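Local coordinates for protein (hdlp (histone deacetylase-like protein)) (Aquifex aeolicus, PDB 1C3P) that probably removes acetyl groups from acetylated substrates as a zinc-dependent bacterial relative of the histone deacetylases, on an arginase-like alpha/beta fold, at residues Thr9-Lys14 with Leu46-Pro51; Leu59-Asp64 with Pro147-Glu152; Arg74-Pro79 with Val95-Phe100; Gly108-Ala113 with Ala123-Gly128. One frame throughout, in Å; residues are numbered along the deposited sequence.

Contact 1: residues Thr9-Lys14 with Leu46-Pro51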
loop_
_atom_site.group_PDB
_atom_site.type_symbol
_atom_site.label_atom_id
_atom_site.label_comp_id
_atom_site.label_asym_id
_atom_site.label_seq_id
_atom_site.Cartn_x
_atom_site.Cartn_y
_atom_site.Cartn_z
ATOM N N THR A 9 6.834 14.435 -2.000
ATOM C CA THR A 9 6.695 15.873 -2.171
ATOM C C THR A 9 5.553 16.348 -1.286
ATOM O O THR A 9 4.620 15.594 -1.014
ATOM C CB THR A 9 6.340 16.268 -3.614
ATOM O OG1 THR A 9 5.993 17.660 -3.641
ATOM C CG2 THR A 9 5.153 15.463 -4.117
ATOM N N LEU A 10 5.626 17.592 -0.824
ATOM C CA LEU A 10 4.547 18.121 0.008
ATOM C C LEU A 10 3.313 18.452 -0.828
ATOM O O LEU A 10 2.235 18.698 -0.281
ATOM C CB LEU A 10 5.001 19.372 0.777
ATOM C CG LEU A 10 5.988 19.201 1.934
ATOM C CD1 LEU A 10 5.399 18.241 2.953
ATOM C CD2 LEU A 10 7.307 18.672 1.432
ATOM N N ASP A 11 3.472 18.434 -2.152
ATOM C CA ASP A 11 2.375 18.739 -3.068
ATOM C C ASP A 11 1.175 17.808 -2.951
ATOM O O ASP A 11 0.054 18.197 -3.302
ATOM C CB ASP A 11 2.876 18.754 -4.516
ATOM C CG ASP A 11 3.942 19.808 -4.747
ATOM O OD1 ASP A 11 3.760 20.938 -4.251
ATOM O OD2 ASP A 11 4.949 19.516 -5.426
ATOM N N TYR A 12 1.392 16.577 -2.480
ATOM C CA TYR A 12 0.273 15.657 -2.326
ATOM C C TYR A 12 -0.786 16.311 -1.431
ATOM O O TYR A 12 -1.984 16.026 -1.554
ATOM C CB TYR A 12 0.730 14.329 -1.701
ATOM C CG TYR A 12 1.566 13.457 -2.618
ATOM C CD1 TYR A 12 2.896 13.155 -2.311
ATOM C CD2 TYR A 12 1.015 12.908 -3.776
ATOM C CE1 TYR A 12 3.658 12.323 -3.134
ATOM C CE2 TYR A 12 1.762 12.073 -4.607
ATOM C CZ TYR A 12 3.079 11.783 -4.281
ATOM O OH TYR A 12 3.808 10.925 -5.085
ATOM N N GLY A 13 -0.337 17.200 -0.547
ATOM C CA GLY A 13 -1.240 17.887 0.367
ATOM C C GLY A 13 -2.333 18.699 -0.303
ATOM O O GLY A 13 -3.352 18.982 0.321
ATOM N N LYS A 14 -2.127 19.070 -1.567
ATOM C CA LYS A 14 -3.109 19.848 -2.321
ATOM C C LYS A 14 -4.051 19.009 -3.182
ATOM O O LYS A 14 -4.908 19.560 -3.878
ATOM C CB LYS A 14 -2.407 20.880 -3.215
ATOM C CG LYS A 14 -1.921 22.136 -2.488
ATOM C CD LYS A 14 -3.074 23.002 -1.929
ATOM C CE LYS A 14 -3.938 23.661 -3.013
ATOM N NZ LYS A 14 -4.697 22.700 -3.868
ATOM N N LEU A 46 15.908 12.629 -0.018
ATOM C CA LEU A 46 14.604 12.826 -0.645
ATOM C C LEU A 46 14.646 13.080 -2.146
ATOM O O LEU A 46 15.404 13.921 -2.629
ATOM C CB LEU A 46 13.873 13.981 0.044
ATOM C CG LEU A 46 12.481 14.357 -0.469
ATOM C CD1 LEU A 46 11.512 13.219 -0.166
ATOM C CD2 LEU A 46 12.005 15.642 0.205
ATOM N N ILE A 47 13.841 12.330 -2.893
ATOM C CA ILE A 47 13.750 12.537 -4.336
ATOM C C ILE A 47 12.361 13.117 -4.566
ATOM O O ILE A 47 11.367 12.537 -4.114
ATOM C CB ILE A 47 13.902 11.202 -5.125
ATOM C CG1 ILE A 47 15.340 10.685 -5.000
ATOM C CG2 ILE A 47 13.552 11.404 -6.602
ATOM C CD1 ILE A 47 16.376 11.573 -5.659
ATOM N N LYS A 48 12.284 14.255 -5.255
ATOM C CA LYS A 48 10.989 14.884 -5.509
ATOM C C LYS A 48 10.191 14.059 -6.517
ATOM O O LYS A 48 10.688 13.727 -7.584
ATOM C CB LYS A 48 11.165 16.307 -6.063
ATOM C CG LYS A 48 9.851 17.024 -6.346
ATOM C CD LYS A 48 10.081 18.426 -6.904
ATOM C CE LYS A 48 8.765 19.145 -7.157
ATOM N NZ LYS A 48 7.955 19.302 -5.915
ATOM N N SER A 49 8.949 13.756 -6.172
ATOM C CA SER A 49 8.063 12.994 -7.041
ATOM C C SER A 49 7.818 13.705 -8.369
ATOM O O SER A 49 7.710 14.935 -8.421
ATOM C CB SER A 49 6.698 12.796 -6.379
ATOM O OG SER A 49 6.777 12.156 -5.101
ATOM N N ARG A 50 7.723 12.917 -9.436
ATOM C CA ARG A 50 7.431 13.438 -10.760
ATOM C C ARG A 50 6.180 12.719 -11.270
ATOM O O ARG A 50 5.861 11.611 -10.836
ATOM C CB ARG A 50 8.571 13.142 -11.748
ATOM C CG ARG A 50 8.697 11.660 -12.177
ATOM C CD ARG A 50 9.760 11.522 -13.251
ATOM N NE ARG A 50 10.083 10.142 -13.609
ATOM C CZ ARG A 50 9.269 9.284 -14.207
ATOM N NH1 ARG A 50 8.031 9.635 -14.543
ATOM N NH2 ARG A 50 9.705 8.062 -14.491
ATOM N N PRO A 51 5.427 13.359 -12.167
ATOM C CA PRO A 51 4.235 12.703 -12.706
ATOM C C PRO A 51 4.630 11.522 -13.592
ATOM O O PRO A 51 5.706 11.536 -14.200
ATOM C CB PRO A 51 3.598 13.808 -13.555
ATOM C CG PRO A 51 4.070 15.079 -12.864
ATOM C CD PRO A 51 5.531 14.730 -12.688
#

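Contact 2: residues Leu59-Asp64 with Pro147-Glu152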
loop_
_atom_site.group_PDB
_atom_site.type_symbol
_atom_site.label_atom_id
_atom_site.label_comp_id
_atom_site.label_asym_id
_atom_site.label_seq_id
_atom_site.Cartn_x
_atom_site.Cartn_y
_atom_site.Cartn_z
ATOM N N LEU A 59 1.370 1.685 -19.975
ATOM C CA LEU A 59 2.008 0.372 -19.833
ATOM C C LEU A 59 0.928 -0.575 -19.268
ATOM O O LEU A 59 0.987 -1.792 -19.449
ATOM C CB LEU A 59 3.186 0.425 -18.848
ATOM C CG LEU A 59 4.457 1.168 -19.268
ATOM C CD1 LEU A 59 5.428 1.267 -18.100
ATOM C CD2 LEU A 59 5.103 0.432 -20.458
ATOM N N PHE A 60 -0.050 -0.011 -18.555
ATOM C CA PHE A 60 -1.128 -0.817 -17.995
ATOM C C PHE A 60 -2.543 -0.347 -18.349
ATOM O O PHE A 60 -3.365 -1.129 -18.828
ATOM C CB PHE A 60 -1.017 -0.912 -16.467
ATOM C CG PHE A 60 -2.148 -1.693 -15.826
ATOM C CD1 PHE A 60 -2.359 -3.030 -16.147
ATOM C CD2 PHE A 60 -3.008 -1.083 -14.913
ATOM C CE1 PHE A 60 -3.409 -3.755 -15.573
ATOM C CE2 PHE A 60 -4.063 -1.796 -14.331
ATOM C CZ PHE A 60 -4.261 -3.143 -14.668
ATOM N N HIS A 61 -2.838 0.921 -18.096
ATOM C CA HIS A 61 -4.178 1.437 -18.366
ATOM C C HIS A 61 -4.467 1.734 -19.822
ATOM O O HIS A 61 -3.547 1.973 -20.605
ATOM C CB HIS A 61 -4.425 2.691 -17.522
ATOM C CG HIS A 61 -4.546 2.396 -16.065
ATOM N ND1 HIS A 61 -3.522 2.614 -15.168
ATOM C CD2 HIS A 61 -5.562 1.855 -15.354
ATOM C CE1 HIS A 61 -3.906 2.222 -13.964
ATOM N NE2 HIS A 61 -5.138 1.759 -14.051
ATOM N N THR A 62 -5.752 1.689 -20.188
ATOM C CA THR A 62 -6.148 1.975 -21.572
ATOM C C THR A 62 -6.310 3.469 -21.782
ATOM O O THR A 62 -6.628 4.217 -20.853
ATOM C CB THR A 62 -7.458 1.261 -21.955
ATOM O OG1 THR A 62 -8.507 1.628 -21.049
ATOM C CG2 THR A 62 -7.260 -0.235 -21.916
ATOM N N GLU A 63 -6.079 3.909 -23.011
ATOM C CA GLU A 63 -6.167 5.325 -23.327
ATOM C C GLU A 63 -7.483 6.005 -23.047
ATOM O O GLU A 63 -7.494 7.130 -22.555
ATOM C CB GLU A 63 -5.807 5.582 -24.788
ATOM C CG GLU A 63 -4.342 5.741 -25.062
ATOM C CD GLU A 63 -4.094 6.439 -26.386
ATOM O OE1 GLU A 63 -4.550 7.596 -26.535
ATOM O OE2 GLU A 63 -3.450 5.834 -27.270
ATOM N N ASP A 64 -8.589 5.345 -23.383
ATOM C CA ASP A 64 -9.906 5.939 -23.172
ATOM C C ASP A 64 -10.143 6.215 -21.678
ATOM O O ASP A 64 -10.718 7.250 -21.312
ATOM C CB ASP A 64 -11.021 5.024 -23.690
ATOM C CG ASP A 64 -11.040 3.666 -22.994
ATOM O OD1 ASP A 64 -12.087 2.983 -23.033
ATOM O OD2 ASP A 64 -10.004 3.269 -22.422
ATOM N N PRO A 147 1.077 -0.180 -8.757
ATOM C CA PRO A 147 1.807 -1.455 -8.736
ATOM C C PRO A 147 1.795 -2.143 -10.133
ATOM O O PRO A 147 2.816 -2.701 -10.572
ATOM C CB PRO A 147 1.041 -2.268 -7.698
ATOM C CG PRO A 147 0.614 -1.176 -6.702
ATOM C CD PRO A 147 0.039 -0.162 -7.707
ATOM N N ALA A 148 0.657 -2.100 -10.834
ATOM C CA ALA A 148 0.568 -2.746 -12.158
ATOM C C ALA A 148 1.392 -1.994 -13.198
ATOM O O ALA A 148 2.017 -2.607 -14.060
ATOM C CB ALA A 148 -0.894 -2.857 -12.618
ATOM N N VAL A 149 1.398 -0.671 -13.117
ATOM C CA VAL A 149 2.206 0.136 -14.023
ATOM C C VAL A 149 3.656 -0.248 -13.767
ATOM O O VAL A 149 4.423 -0.498 -14.707
ATOM C CB VAL A 149 2.019 1.642 -13.758
ATOM C CG1 VAL A 149 3.080 2.478 -14.501
ATOM C CG2 VAL A 149 0.633 2.061 -14.202
ATOM N N GLY A 150 4.025 -0.320 -12.490
ATOM C CA GLY A 150 5.395 -0.659 -12.139
ATOM C C GLY A 150 5.846 -2.040 -12.583
ATOM O O GLY A 150 6.979 -2.221 -13.053
ATOM N N ILE A 151 4.974 -3.026 -12.415
ATOM C CA ILE A 151 5.295 -4.392 -12.813
ATOM C C ILE A 151 5.425 -4.479 -14.334
ATOM O O ILE A 151 6.314 -5.159 -14.836
ATOM C CB ILE A 151 4.230 -5.365 -12.283
ATOM C CG1 ILE A 151 4.363 -5.471 -10.752
ATOM C CG2 ILE A 151 4.365 -6.747 -12.958
ATOM C CD1 ILE A 151 3.202 -6.200 -10.089
ATOM N N GLU A 152 4.554 -3.790 -15.068
ATOM C CA GLU A 152 4.634 -3.808 -16.525
ATOM C C GLU A 152 5.881 -3.059 -16.957
ATOM O O GLU A 152 6.493 -3.368 -17.979
ATOM C CB GLU A 152 3.394 -3.168 -17.147
ATOM C CG GLU A 152 2.166 -4.048 -17.015
ATOM C CD GLU A 152 2.260 -5.310 -17.851
ATOM O OE1 GLU A 152 1.389 -6.180 -17.691
ATOM O OE2 GLU A 152 3.191 -5.428 -18.676
#

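Contact 3: residues Arg74-Pro79 with Val95-Phe100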
loop_
_atom_site.group_PDB
_atom_site.type_symbol
_atom_site.label_atom_id
_atom_site.label_comp_id
_atom_site.label_asym_id
_atom_site.label_seq_id
_atom_site.Cartn_x
_atom_site.Cartn_y
_atom_site.Cartn_z
ATOM N N ARG A 74 -9.963 18.086 -14.977
ATOM C CA ARG A 74 -9.799 19.492 -15.318
ATOM C C ARG A 74 -11.100 20.242 -15.534
ATOM O O ARG A 74 -11.163 21.443 -15.294
ATOM C CB ARG A 74 -8.866 19.672 -16.534
ATOM C CG ARG A 74 -9.375 19.150 -17.852
ATOM C CD ARG A 74 -8.314 19.331 -18.946
ATOM N NE ARG A 74 -8.978 19.170 -20.225
ATOM C CZ ARG A 74 -9.598 20.147 -20.879
ATOM N NH1 ARG A 74 -9.632 21.384 -20.383
ATOM N NH2 ARG A 74 -10.270 19.857 -21.992
ATOM N N CYS A 75 -12.133 19.549 -15.989
ATOM C CA CYS A 75 -13.427 20.206 -16.207
ATOM C C CYS A 75 -14.314 20.021 -14.974
ATOM O O CYS A 75 -15.444 20.521 -14.913
ATOM C CB CYS A 75 -14.114 19.635 -17.450
ATOM S SG CYS A 75 -13.245 19.962 -19.007
ATOM N N GLN A 76 -13.784 19.287 -14.001
ATOM C CA GLN A 76 -14.461 19.013 -12.741
ATOM C C GLN A 76 -15.881 18.498 -12.991
ATOM O O GLN A 76 -16.871 19.119 -12.602
ATOM C CB GLN A 76 -14.465 20.294 -11.894
ATOM C CG GLN A 76 -14.581 20.026 -10.412
ATOM C CD GLN A 76 -13.387 19.259 -9.888
ATOM O OE1 GLN A 76 -13.001 18.241 -10.452
ATOM N NE2 GLN A 76 -12.808 19.731 -8.798
ATOM N N CYS A 77 -15.979 17.346 -13.644
ATOM C CA CYS A 77 -17.280 16.788 -13.964
ATOM C C CYS A 77 -17.207 15.291 -14.138
ATOM O O CYS A 77 -16.128 14.711 -14.208
ATOM C CB CYS A 77 -17.793 17.379 -15.284
ATOM S SG CYS A 77 -16.799 16.832 -16.751
ATOM N N VAL A 78 -18.383 14.673 -14.193
ATOM C CA VAL A 78 -18.488 13.249 -14.454
ATOM C C VAL A 78 -19.027 13.215 -15.872
ATOM O O VAL A 78 -20.213 13.497 -16.104
ATOM C CB VAL A 78 -19.492 12.562 -13.530
ATOM C CG1 VAL A 78 -19.553 11.074 -13.843
ATOM C CG2 VAL A 78 -19.099 12.799 -12.081
ATOM N N PRO A 79 -18.156 12.903 -16.847
ATOM C CA PRO A 79 -18.574 12.847 -18.247
ATOM C C PRO A 79 -19.696 11.835 -18.426
ATOM O O PRO A 79 -19.741 10.818 -17.739
ATOM C CB PRO A 79 -17.279 12.446 -18.972
ATOM C CG PRO A 79 -16.195 13.047 -18.046
ATOM C CD PRO A 79 -16.728 12.552 -16.723
ATOM N N VAL A 95 -14.943 12.843 -8.156
ATOM C CA VAL A 95 -14.202 13.760 -9.003
ATOM C C VAL A 95 -13.388 14.649 -8.044
ATOM O O VAL A 95 -13.940 15.186 -7.087
ATOM C CB VAL A 95 -15.168 14.644 -9.823
ATOM C CG1 VAL A 95 -14.411 15.800 -10.474
ATOM C CG2 VAL A 95 -15.835 13.801 -10.902
ATOM N N SER A 96 -12.081 14.763 -8.265
ATOM C CA SER A 96 -11.213 15.627 -7.447
ATOM C C SER A 96 -9.843 15.714 -8.126
ATOM O O SER A 96 -9.584 14.990 -9.094
ATOM C CB SER A 96 -11.010 15.070 -6.038
ATOM O OG SER A 96 -9.951 14.131 -6.010
ATOM N N TYR A 97 -8.954 16.583 -7.640
ATOM C CA TYR A 97 -7.646 16.646 -8.271
ATOM C C TYR A 97 -6.720 15.500 -7.862
ATOM O O TYR A 97 -5.576 15.415 -8.300
ATOM C CB TYR A 97 -6.983 18.009 -8.058
ATOM C CG TYR A 97 -7.669 19.091 -8.873
ATOM C CD1 TYR A 97 -8.763 19.800 -8.368
ATOM C CD2 TYR A 97 -7.269 19.344 -10.184
ATOM C CE1 TYR A 97 -9.442 20.741 -9.155
ATOM C CE2 TYR A 97 -7.939 20.281 -10.981
ATOM C CZ TYR A 97 -9.021 20.972 -10.463
ATOM O OH TYR A 97 -9.675 21.891 -11.259
ATOM N N ALA A 98 -7.216 14.603 -7.028
ATOM C CA ALA A 98 -6.413 13.450 -6.672
ATOM C C ALA A 98 -6.643 12.420 -7.770
ATOM O O ALA A 98 -5.809 11.556 -7.995
ATOM C CB ALA A 98 -6.864 12.864 -5.337
ATOM N N MET A 99 -7.760 12.539 -8.483
ATOM C CA MET A 99 -8.097 11.511 -9.480
ATOM C C MET A 99 -7.102 11.341 -10.606
ATOM O O MET A 99 -6.936 10.237 -11.124
ATOM C CB MET A 99 -9.501 11.746 -10.047
ATOM C CG MET A 99 -9.568 12.730 -11.189
ATOM S SD MET A 99 -11.305 13.220 -11.407
ATOM C CE MET A 99 -12.068 11.616 -11.823
ATOM N N PHE A 100 -6.450 12.418 -11.023
ATOM C CA PHE A 100 -5.439 12.249 -12.069
ATOM C C PHE A 100 -4.098 12.877 -11.693
ATOM O O PHE A 100 -3.060 12.230 -11.789
ATOM C CB PHE A 100 -5.885 12.840 -13.406
ATOM C CG PHE A 100 -4.888 12.616 -14.496
ATOM C CD1 PHE A 100 -4.751 11.357 -15.078
ATOM C CD2 PHE A 100 -4.003 13.633 -14.868
ATOM C CE1 PHE A 100 -3.742 11.111 -16.014
ATOM C CE2 PHE A 100 -2.992 13.394 -15.800
ATOM C CZ PHE A 100 -2.860 12.130 -16.373
HETATM O O HOH W 1 -9.156 22.503 -13.823
#

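Contact 4: residues Gly108-Ala113 with Ala123-Gly128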
loop_
_atom_site.group_PDB
_atom_site.type_symbol
_atom_site.label_atom_id
_atom_site.label_comp_id
_atom_site.label_asym_id
_atom_site.label_seq_id
_atom_site.Cartn_x
_atom_site.Cartn_y
_atom_site.Cartn_z
ATOM N N GLY A 108 4.131 8.088 -10.816
ATOM C CA GLY A 108 5.448 8.419 -11.307
ATOM C C GLY A 108 6.445 8.097 -10.197
ATOM O O GLY A 108 7.571 7.680 -10.474
ATOM N N SER A 109 6.033 8.282 -8.940
ATOM C CA SER A 109 6.908 8.008 -7.793
ATOM C C SER A 109 7.252 6.517 -7.674
ATOM O O SER A 109 8.311 6.131 -7.144
ATOM C CB SER A 109 6.255 8.522 -6.503
ATOM O OG SER A 109 6.103 9.933 -6.543
ATOM N N THR A 110 6.351 5.668 -8.153
ATOM C CA THR A 110 6.609 4.238 -8.137
ATOM C C THR A 110 7.610 3.901 -9.222
ATOM O O THR A 110 8.470 3.051 -9.011
ATOM C CB THR A 110 5.314 3.440 -8.315
ATOM O OG1 THR A 110 4.604 3.466 -7.069
ATOM C CG2 THR A 110 5.609 1.991 -8.755
ATOM N N VAL A 111 7.523 4.572 -10.373
ATOM C CA VAL A 111 8.495 4.317 -11.416
ATOM C C VAL A 111 9.859 4.806 -10.902
ATOM O O VAL A 111 10.888 4.153 -11.103
ATOM C CB VAL A 111 8.128 5.035 -12.749
ATOM C CG1 VAL A 111 9.251 4.836 -13.756
ATOM C CG2 VAL A 111 6.830 4.462 -13.315
ATOM N N GLN A 112 9.870 5.948 -10.217
ATOM C CA GLN A 112 11.116 6.467 -9.660
ATOM C C GLN A 112 11.687 5.484 -8.649
ATOM O O GLN A 112 12.890 5.262 -8.601
ATOM C CB GLN A 112 10.888 7.824 -8.994
ATOM C CG GLN A 112 10.424 8.896 -9.960
ATOM C CD GLN A 112 10.166 10.208 -9.275
ATOM O OE1 GLN A 112 11.060 11.062 -9.165
ATOM N NE2 GLN A 112 8.947 10.377 -8.783
ATOM N N ALA A 113 10.830 4.907 -7.814
ATOM C CA ALA A 113 11.317 3.927 -6.844
ATOM C C ALA A 113 11.969 2.762 -7.585
ATOM O O ALA A 113 13.009 2.245 -7.179
ATOM C CB ALA A 113 10.178 3.414 -5.990
ATOM N N ALA A 123 14.795 2.167 -2.257
ATOM C CA ALA A 123 13.868 3.278 -2.240
ATOM C C ALA A 123 12.494 2.915 -1.685
ATOM O O ALA A 123 12.063 1.763 -1.728
ATOM C CB ALA A 123 13.726 3.827 -3.641
ATOM N N PHE A 124 11.812 3.927 -1.182
ATOM C CA PHE A 124 10.478 3.771 -0.623
ATOM C C PHE A 124 9.584 4.874 -1.175
ATOM O O PHE A 124 9.903 6.061 -1.067
ATOM C CB PHE A 124 10.545 3.860 0.912
ATOM C CG PHE A 124 9.198 3.817 1.614
ATOM C CD1 PHE A 124 8.171 2.999 1.156
ATOM C CD2 PHE A 124 9.000 4.528 2.806
ATOM C CE1 PHE A 124 6.970 2.886 1.875
ATOM C CE2 PHE A 124 7.792 4.413 3.537
ATOM C CZ PHE A 124 6.786 3.593 3.067
ATOM N N ASN A 125 8.484 4.473 -1.802
ATOM C CA ASN A 125 7.510 5.422 -2.303
ATOM C C ASN A 125 6.228 5.253 -1.489
ATOM O O ASN A 125 5.378 4.426 -1.820
ATOM C CB ASN A 125 7.191 5.180 -3.779
ATOM C CG ASN A 125 5.993 5.974 -4.217
ATOM O OD1 ASN A 125 5.743 7.050 -3.674
ATOM N ND2 ASN A 125 5.240 5.465 -5.214
ATOM N N PRO A 126 6.060 6.043 -0.419
ATOM C CA PRO A 126 4.859 5.931 0.407
ATOM C C PRO A 126 3.535 6.247 -0.294
ATOM O O PRO A 126 2.483 5.805 0.151
ATOM C CB PRO A 126 5.158 6.894 1.555
ATOM C CG PRO A 126 5.994 7.969 0.858
ATOM C CD PRO A 126 6.964 7.069 0.133
ATOM N N ALA A 127 3.590 7.011 -1.384
ATOM C CA ALA A 127 2.384 7.376 -2.116
ATOM C C ALA A 127 1.885 6.229 -2.985
ATOM O O ALA A 127 0.727 6.226 -3.405
ATOM C CB ALA A 127 2.652 8.626 -3.002
ATOM N N GLY A 128 2.754 5.255 -3.236
ATOM C CA GLY A 128 2.406 4.125 -4.089
ATOM C C GLY A 128 1.543 3.056 -3.441
ATOM O O GLY A 128 1.099 3.188 -2.307
#

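Contact 1: residues Thr9-Lys14 with Leu46-Pro51
K48 and D11 form a salt bridge where the loop after strand 4-8 passes the end of edge strand 46-48. The K48 chain runs extended to CE and bends at its last torsion (chi4 60°), which turns the ammonium group toward the loop; the two side chains meet at about a right angle, and NZ comes nearly along the C-O axis of D11, 3.1 Å from OD2. T9 OG1 donates to the same D11 OD2 at 2.8 Å, from above the carboxylate plane and on the same face as the lysine. T9 OG1 also accepts from D11 N, an ST turn with a nearly straight N-H bond (169°). On its other branch, T9 CG2 packs 3.8 Å from both CB and OG of S49. The Y12 ring lies obliquely to S49, with OH 3.2 Å from S49 OG; both hydroxyls have S109 OG of helix 98-118 as their main polar partner. Thus D11 OD2 takes two donors, while T9 OG1 is tied both to the carboxylate and to the turn's backbone. The positive charge of K48 would probably stabilise ionised D11, and the T9 bonds fix the carboxylate relative to the 3-10 turn at 11-14.

Contact 2: residues Leu59-Asp64 with Pro147-Glu152
The methyl group of A148 sits over one face of the F60 ring, its CB 3.5 Å from the ring centroid and only 9° off the normal, a CH-pi contact. All six ring carbons lie at similar distances from that methyl, so a small bump on helix 146-156 meets the flat of the phenyl. F60 CG is anti to the backbone N (chi1 178°), which lays the ring alongside the helix; F60 CD2 in turn lies over the centre of one face of the H61 imidazole. V149 flanks the phenyl stem, CG2 reaching 4.1 Å from F60 CB, and the same methyl lies obliquely to the H61 ring. E152 adds an aliphatic ridge: its CB is 4.0 Å from L59 CB, and its CG is 3.5 Å from L59 O. The bend at chi2 (-68°) turns the E152 carboxylate off this surface, and OE1 forms a salt bridge with R155. L59 CD1 fits beside V149, 4.0 Å from its backbone O. Helix 173-179 also meets F60, through A178, and E152, through F179, while P147 and I151 face Y164 of strand 162-166. The contact thus fastens the approach to helix 63-75 against helix 146-156.

Contact 3: residues Arg74-Pro79 with Val95-Phe100
This is a surface contact between two helix ends: the C-terminal exit of helix 63-75 lies against the lead-in to helix 98-118, and the touching parts, 74-78 and 95-97, run nearly antiparallel (164°). Its apolar part is V95, which points toward the other segment and whose CG2 methyl does the touching. V95 CG2 meets V78 CG2 at 3.6 Å, the two valines crossing obliquely, and also lies 3.4 Å from the backbone O of C77. The Q76 side chain, bent at chi2 (64°), extends toward V95 and Y97, though the placement of its amide is doubtful. Q76 has positive phi and is the C-prime residue of a Schellman motif: C77 N bonds to A72 O and Q76 N to E73 O, which ends the helix. In the other segment, S96 and M99 form a capping box. S96 OG accepts from A98 N at 3.0 Å, and S96 N makes a weak return bond to M99 SD at 3.6 Å. A water bridges the two segments, lying in the plane of the Y97 ring at its edge; it is 2.7 Å from Y97 OH and donates to R74 O, also at 2.7 Å. E73 OE1 accepts from F100 N, a further link between the helices. The two segments share no direct hydrogen bond: caps and water meet these backbone groups, and direct contact is chiefly the packing of valine methyls.

Contact 4: residues Gly108-Ala113 with Ala123-Gly128
N125 and T110 make the hydrogen bond that joins this helix to its strand: N125 ND2 donates to T110 OG1 at 2.8 Å, with an N-H...O angle of 132°. The threonine oxygen lies in the amide plane of N125, and the two side chains cross at about a right angle. N125 CG is anti to the backbone N (chi1 169°), which carries the amide out from the strand to the helix surface. ND2 also donates to A106 O, one turn earlier on helix 98-118, and T110 OG1 has its strongest polar partner in N146 OD1. The asparagine amide is thus gripped from the helix, and T110 links it to N146 at the start of helix 146-156.

Among the polar-apolar contacts, S109 CB lies 3.2 Å from N125 OD1, whereas S109 OG is engaged with S49 OG, Y12 OH and L105 O. The same N125 OD1 accepts a weak bond from A127 N within the type I turn N125 to G128, closed by G128 N to N125 O at 3.1 Å. Beyond this turn, G128 lies about 10 Å from the side chain of D168, which binds zinc in another structure of the protein.

Apolar contact is made by small groups. A113 CB packs 4.3 Å from A123 CB and 4.1 Å from N125 CB, consistent with a close approach, 7.8 Å, of the axes of segments 108-113 and 123-125.

Helix segment 108-113 runs nearly antiparallel (170°) to strand segment 123-125, as expected where a helix leads into the next strand of a parallel sheet. Strands 4-8 and 290-292 flank that strand, and their I7, V290 and L292 also touch the helix.

Contacts 1 and 4 adjoin, centres 10 Å apart: both reach the parallel sheet, and Y12 and S49 meet S109 between them. Contact 2 lies about 21 Å from contact 1 and 15 Å from contact 4, centre to centre, on helix 146-156. Contact 3 is peripheral, 19 to 23 Å from the other centres. Helix 63-75 joins contacts 2 and 3, and helix 98-118 runs from contact 3 to contact 4. Along the chain contact 1 closes first; contacts 3 and 4 follow in series inside the loop closed by contact 2. In this arginase-like fold contacts 1 and 4 thus involve the sheet, contact 4 nearest the zinc site, while contacts 2 and 3 join helices and their lead-ins outside it.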